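Long-range contact in glucanase (Clostridium thermocellum, PDB 5GXX), which probably hydrolyses internal beta-1,4-glucosidic bonds of cellulose, as a family 9 endoglucanase of the cellulosome: residues L302-A316 with Y328-L340. The protein carries 1 engineered substitution. Sequence-based numbering, arbitrary orientation.
Sequences LRYATTEAFLAFVYA and YYNFAKSQIDYAL
A309 and A332 meet alanine to alanine at the centre of an antiparallel helix-helix contact, with F313, Y329, F331 and I336 packed around them, within the family 9 catalytic domain, whose known fold is an (alpha/alpha)6 barrel. Helices 301-318 and 322-340 are consecutive in the chain and form a helical hairpin; the axes of the two segments come within 8.1 Å. Alanines permit this closeness. At the middle the CB atoms of A309 and A332 lie 3.8 Å apart, and A332 CB is also 3.3 Å from A309 O, side chain against backbone. That same methyl sits over the centre of the F313 ring, 3.5 Å from its centroid and 8° off the ring normal, a CH-pi contact over the ring face. In F313, CG lies anti to the carbonyl carbon and beside the backbone N (chi1 -79°), which carries the ring toward the partner helix, where its edge also meets the face of Y329 in an offset edge-to-face pair with planes at 63°. Across the alanine seam, F331 brings its ring edge to A312 CB, CD2 being the nearest atom at 3.8 Å. Toward the start of 302-316, the CD1 tip of I336 rests 3.7 Å from both T306 CB and CG2, while T306 OG1 donates a hydrogen bond to L302 O of its own helix. Y315 and Y328 lean together obliquely, their hydroxyls bonded to H266 and D274 of helix 263-276; on another flank the Y329 hydroxyl meets E428 and Y429 at the end of helix 412-429. Q335 lays OE1 against A305 CB but spends it on A294 N. Cohesion between the two helices therefore comes from apolar and aromatic fit, whereas the hydroxyls of Y315, Y328 and Y329 and the OE1 of Q335 tie the hairpin to its surroundings.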
loop_
_atom_site.group_PDB
_atom_site.type_symbol
_atom_site.label_atom_id
_atom_site.label_comp_id
_atom_site.label_asym_id
_atom_site.label_seq_id
_atom_site.Cartn_x
_atom_site.Cartn_y
_atom_site.Cartn_z
ATOM N N LEU A 302 25.761 30.038 21.326
ATOM C CA LEU A 302 25.370 31.461 21.320
ATOM C C LEU A 302 24.465 31.784 22.510
ATOM O O LEU A 302 24.611 32.845 23.117
ATOM C CB LEU A 302 24.731 31.883 19.988
ATOM C CG LEU A 302 25.693 31.969 18.787
ATOM C CD1 LEU A 302 24.898 32.302 17.515
ATOM C CD2 LEU A 302 26.799 33.000 18.977
ATOM N N ARG A 303 23.513 30.901 22.799
ATOM C CA ARG A 303 22.666 30.987 23.996
ATOM C C ARG A 303 23.493 31.178 25.261
ATOM O O ARG A 303 23.253 32.120 26.035
ATOM C CB ARG A 303 21.808 29.725 24.104
ATOM C CG ARG A 303 21.064 29.540 25.419
ATOM C CD ARG A 303 21.765 28.494 26.255
ATOM N NE ARG A 303 22.255 27.289 25.577
ATOM C CZ ARG A 303 21.616 26.119 25.558
ATOM N NH1 ARG A 303 20.413 25.977 26.108
ATOM N NH2 ARG A 303 22.195 25.062 25.025
ATOM N N TYR A 304 24.500 30.334 25.481
ATOM C CA TYR A 304 25.278 30.458 26.712
ATOM C C TYR A 304 26.096 31.750 26.752
ATOM O O TYR A 304 26.077 32.468 27.758
ATOM C CB TYR A 304 26.205 29.257 26.873
ATOM C CG TYR A 304 25.550 27.924 27.118
ATOM C CD1 TYR A 304 24.646 27.731 28.162
ATOM C CD2 TYR A 304 25.881 26.844 26.332
ATOM C CE1 TYR A 304 24.075 26.476 28.411
ATOM C CE2 TYR A 304 25.342 25.588 26.570
ATOM C CZ TYR A 304 24.440 25.414 27.609
ATOM O OH TYR A 304 23.911 24.168 27.863
ATOM N N ALA A 305 26.748 32.087 25.642
ATOM C CA ALA A 305 27.673 33.227 25.629
ATOM C C ALA A 305 26.906 34.541 25.762
ATOM O O ALA A 305 27.326 35.420 26.530
ATOM C CB ALA A 305 28.545 33.201 24.387
ATOM N N THR A 306 25.752 34.639 25.105
ATOM C CA THR A 306 24.941 35.847 25.224
ATOM C C THR A 306 24.264 36.002 26.588
ATOM O O THR A 306 24.013 37.128 27.017
ATOM C CB THR A 306 23.905 35.982 24.094
ATOM O OG1 THR A 306 22.983 34.884 24.129
ATOM C CG2 THR A 306 24.583 36.005 22.760
ATOM N N THR A 307 23.976 34.888 27.256
ATOM C CA THR A 307 23.425 34.932 28.621
ATOM C C THR A 307 24.504 35.426 29.579
ATOM O O THR A 307 24.259 36.303 30.427
ATOM C CB THR A 307 22.881 33.548 29.063
ATOM O OG1 THR A 307 21.832 33.157 28.162
ATOM C CG2 THR A 307 22.338 33.624 30.504
ATOM N N GLU A 308 25.719 34.905 29.407
ATOM C CA GLU A 308 26.851 35.355 30.235
ATOM C C GLU A 308 27.144 36.821 29.959
ATOM O O GLU A 308 27.532 37.536 30.889
ATOM C CB GLU A 308 28.084 34.478 30.016
ATOM C CG GLU A 308 27.883 33.078 30.589
ATOM C CD GLU A 308 27.744 33.109 32.103
ATOM O OE1 GLU A 308 28.446 33.920 32.758
ATOM O OE2 GLU A 308 26.940 32.343 32.690
ATOM N N ALA A 309 26.949 37.277 28.717
ATOM C CA ALA A 309 27.085 38.708 28.425
ATOM C C ALA A 309 26.140 39.531 29.306
ATOM O O ALA A 309 26.563 40.522 29.904
ATOM C CB ALA A 309 26.890 39.022 26.928
ATOM N N PHE A 310 24.889 39.094 29.443
ATOM C CA PHE A 310 23.958 39.794 30.334
ATOM C C PHE A 310 24.440 39.815 31.770
ATOM O O PHE A 310 24.454 40.881 32.384
ATOM C CB PHE A 310 22.563 39.182 30.216
ATOM C CG PHE A 310 21.510 39.877 31.047
ATOM C CD1 PHE A 310 21.343 41.256 30.967
ATOM C CD2 PHE A 310 20.686 39.149 31.891
ATOM C CE1 PHE A 310 20.370 41.904 31.707
ATOM C CE2 PHE A 310 19.707 39.791 32.652
ATOM C CZ PHE A 310 19.544 41.172 32.557
ATOM N N LEU A 311 24.852 38.671 32.304
ATOM C CA LEU A 311 25.354 38.646 33.677
ATOM C C LEU A 311 26.562 39.553 33.875
ATOM O O LEU A 311 26.671 40.234 34.902
ATOM C CB LEU A 311 25.752 37.232 34.077
ATOM C CG LEU A 311 24.680 36.391 34.776
ATOM C CD1 LEU A 311 23.461 36.155 33.892
ATOM C CD2 LEU A 311 25.249 35.063 35.259
ATOM N N ALA A 312 27.458 39.557 32.882
ATOM C CA ALA A 312 28.661 40.386 32.928
ATOM C C ALA A 312 28.327 41.876 32.909
ATOM O O ALA A 312 28.925 42.637 33.677
ATOM C CB ALA A 312 29.623 40.005 31.798
ATOM N N PHE A 313 27.359 42.282 32.089
ATOM C CA PHE A 313 26.920 43.678 32.079
ATOM C C PHE A 313 26.341 44.053 33.449
ATOM O O PHE A 313 26.656 45.116 33.992
ATOM C CB PHE A 313 25.844 43.936 31.010
ATOM C CG PHE A 313 26.345 44.084 29.587
ATOM C CD1 PHE A 313 27.425 44.897 29.240
ATOM C CD2 PHE A 313 25.651 43.456 28.561
ATOM C CE1 PHE A 313 27.835 45.029 27.916
ATOM C CE2 PHE A 313 26.013 43.609 27.221
ATOM C CZ PHE A 313 27.112 44.400 26.890
ATOM N N VAL A 314 25.459 43.212 33.989
ATOM C CA VAL A 314 24.809 43.515 35.264
ATOM C C VAL A 314 25.857 43.627 36.373
ATOM O O VAL A 314 25.826 44.555 37.184
ATOM C CB VAL A 314 23.712 42.483 35.619
ATOM C CG1 VAL A 314 23.210 42.707 37.056
ATOM C CG2 VAL A 314 22.532 42.554 34.661
ATOM N N TYR A 315 26.821 42.713 36.383
ATOM C CA TYR A 315 27.847 42.732 37.406
ATOM C C TYR A 315 28.755 43.954 37.243
ATOM O O TYR A 315 29.015 44.676 38.209
ATOM C CB TYR A 315 28.655 41.432 37.434
ATOM C CG TYR A 315 29.590 41.436 38.625
ATOM C CD1 TYR A 315 29.079 41.392 39.936
ATOM C CD2 TYR A 315 30.977 41.519 38.450
ATOM C CE1 TYR A 315 29.915 41.452 41.033
ATOM C CE2 TYR A 315 31.830 41.558 39.558
ATOM C CZ TYR A 315 31.288 41.516 40.836
ATOM O OH TYR A 315 32.100 41.552 41.948
ATOM N N ALA A 316 29.213 44.209 36.025
ATOM C CA ALA A 316 30.057 45.377 35.776
ATOM C C ALA A 316 29.360 46.670 36.188
ATOM O O ALA A 316 29.974 47.555 36.773
ATOM C CB ALA A 316 30.460 45.441 34.311
ATOM N N TYR A 328 34.881 43.126 32.142
ATOM C CA TYR A 328 33.609 42.419 31.989
ATOM C C TYR A 328 32.705 42.996 30.913
ATOM O O TYR A 328 32.040 42.234 30.208
ATOM C CB TYR A 328 32.874 42.307 33.328
ATOM C CG TYR A 328 33.658 41.553 34.372
ATOM C CD1 TYR A 328 34.410 40.430 34.060
ATOM C CD2 TYR A 328 33.630 41.966 35.701
ATOM C CE1 TYR A 328 35.130 39.746 35.016
ATOM C CE2 TYR A 328 34.340 41.292 36.662
ATOM C CZ TYR A 328 35.096 40.194 36.328
ATOM O OH TYR A 328 35.798 39.545 37.321
ATOM N N TYR A 329 32.682 44.325 30.788
ATOM C CA TYR A 329 31.950 44.988 29.706
ATOM C C TYR A 329 32.479 44.545 28.338
ATOM O O TYR A 329 31.691 44.238 27.447
ATOM C CB TYR A 329 32.068 46.516 29.821
ATOM C CG TYR A 329 31.342 47.275 28.728
ATOM C CD1 TYR A 329 31.954 47.546 27.495
ATOM C CD2 TYR A 329 30.031 47.714 28.910
ATOM C CE1 TYR A 329 31.298 48.231 26.481
ATOM C CE2 TYR A 329 29.371 48.407 27.897
ATOM C CZ TYR A 329 30.011 48.663 26.690
ATOM O OH TYR A 329 29.354 49.343 25.695
ATOM N N ASN A 330 33.799 44.520 28.160
ATOM C CA ASN A 330 34.353 44.199 26.839
ATOM C C ASN A 330 34.022 42.754 26.462
ATOM O O ASN A 330 33.675 42.457 25.306
ATOM C CB ASN A 330 35.873 44.385 26.858
ATOM C CG ASN A 330 36.304 45.843 26.777
ATOM O OD1 ASN A 330 35.497 46.733 26.498
ATOM N ND2 ASN A 330 37.601 46.079 26.999
ATOM N N PHE A 331 34.133 41.877 27.463
ATOM C CA PHE A 331 33.697 40.488 27.253
ATOM C C PHE A 331 32.245 40.420 26.779
ATOM O O PHE A 331 31.937 39.768 25.770
ATOM C CB PHE A 331 33.872 39.640 28.524
ATOM C CG PHE A 331 33.026 38.395 28.518
ATOM C CD1 PHE A 331 33.383 37.305 27.731
ATOM C CD2 PHE A 331 31.851 38.337 29.272
ATOM C CE1 PHE A 331 32.571 36.184 27.682
ATOM C CE2 PHE A 331 31.031 37.219 29.209
ATOM C CZ PHE A 331 31.409 36.125 28.441
ATOM N N ALA A 332 31.351 41.068 27.518
ATOM C CA ALA A 332 29.926 40.989 27.210
ATOM C C ALA A 332 29.641 41.524 25.801
ATOM O O ALA A 332 28.984 40.857 25.001
ATOM C CB ALA A 332 29.151 41.769 28.280
ATOM N N LYS A 333 30.153 42.716 25.493
ATOM C CA LYS A 333 29.850 43.322 24.195
ATOM C C LYS A 333 30.450 42.470 23.080
ATOM O O LYS A 333 29.838 42.342 22.016
ATOM C CB LYS A 333 30.324 44.787 24.120
ATOM C CG LYS A 333 29.966 45.476 22.800
ATOM C CD LYS A 333 30.302 46.967 22.841
ATOM C CE LYS A 333 29.642 47.693 21.676
ATOM N NZ LYS A 333 30.371 47.417 20.395
ATOM N N SER A 334 31.606 41.861 23.339
ATOM C CA SER A 334 32.232 41.041 22.312
ATOM C C SER A 334 31.369 39.836 21.950
ATOM O O SER A 334 31.341 39.400 20.800
ATOM C CB SER A 334 33.644 40.596 22.717
ATOM O OG SER A 334 33.615 39.534 23.645
ATOM N N GLN A 335 30.670 39.294 22.948
ATOM C CA GLN A 335 29.837 38.123 22.659
ATOM C C GLN A 335 28.553 38.486 21.922
ATOM O O GLN A 335 28.144 37.792 20.991
ATOM C CB GLN A 335 29.493 37.349 23.936
ATOM C CG GLN A 335 30.740 36.879 24.683
ATOM C CD GLN A 335 31.671 36.056 23.818
ATOM O OE1 GLN A 335 31.357 34.919 23.459
ATOM N NE2 GLN A 335 32.826 36.616 23.500
ATOM N N ILE A 336 27.920 39.580 22.327
ATOM C CA ILE A 336 26.754 40.035 21.591
ATOM C C ILE A 336 27.130 40.394 20.150
ATOM O O ILE A 336 26.443 40.011 19.205
ATOM C CB ILE A 336 26.059 41.227 22.306
ATOM C CG1 ILE A 336 25.617 40.854 23.735
ATOM C CG2 ILE A 336 24.910 41.766 21.432
ATOM C CD1 ILE A 336 24.769 39.584 23.834
ATOM N N ASP A 337 28.248 41.113 20.000
ATOM C CA ASP A 337 28.635 41.545 18.648
ATOM C C ASP A 337 28.968 40.355 17.761
ATOM O O ASP A 337 28.650 40.362 16.572
ATOM C CB ASP A 337 29.790 42.563 18.649
ATOM C CG ASP A 337 29.375 43.924 19.208
ATOM O OD1 ASP A 337 28.165 44.161 19.417
ATOM O OD2 ASP A 337 30.297 44.740 19.464
ATOM N N TYR A 338 29.559 39.306 18.339
ATOM C CA TYR A 338 29.791 38.085 17.571
ATOM C C TYR A 338 28.478 37.546 17.020
ATOM O O TYR A 338 28.361 37.248 15.837
ATOM C CB TYR A 338 30.502 37.013 18.411
ATOM C CG TYR A 338 30.901 35.784 17.624
ATOM C CD1 TYR A 338 29.940 34.910 17.133
ATOM C CD2 TYR A 338 32.231 35.518 17.320
ATOM C CE1 TYR A 338 30.283 33.782 16.398
ATOM C CE2 TYR A 338 32.586 34.390 16.592
ATOM C CZ TYR A 338 31.608 33.507 16.164
ATOM O OH TYR A 338 31.897 32.400 15.393
ATOM N N ALA A 339 27.461 37.464 17.874
ATOM C CA ALA A 339 26.142 36.980 17.441
ATOM C C ALA A 339 25.498 37.818 16.334
ATOM O O ALA A 339 24.734 37.301 15.511
ATOM C CB ALA A 339 25.221 36.907 18.654
ATOM N N LEU A 340 25.807 39.116 16.315
ATOM C CA LEU A 340 25.188 40.051 15.360
ATOM C C LEU A 340 25.976 40.212 14.070
ATOM O O LEU A 340 25.446 40.761 13.095
ATOM C CB LEU A 340 24.976 41.420 16.021
ATOM C CG LEU A 340 24.083 41.482 17.268
ATOM C CD1 LEU A 340 23.878 42.897 17.788
ATOM C CD2 LEU A 340 22.700 40.847 17.049
#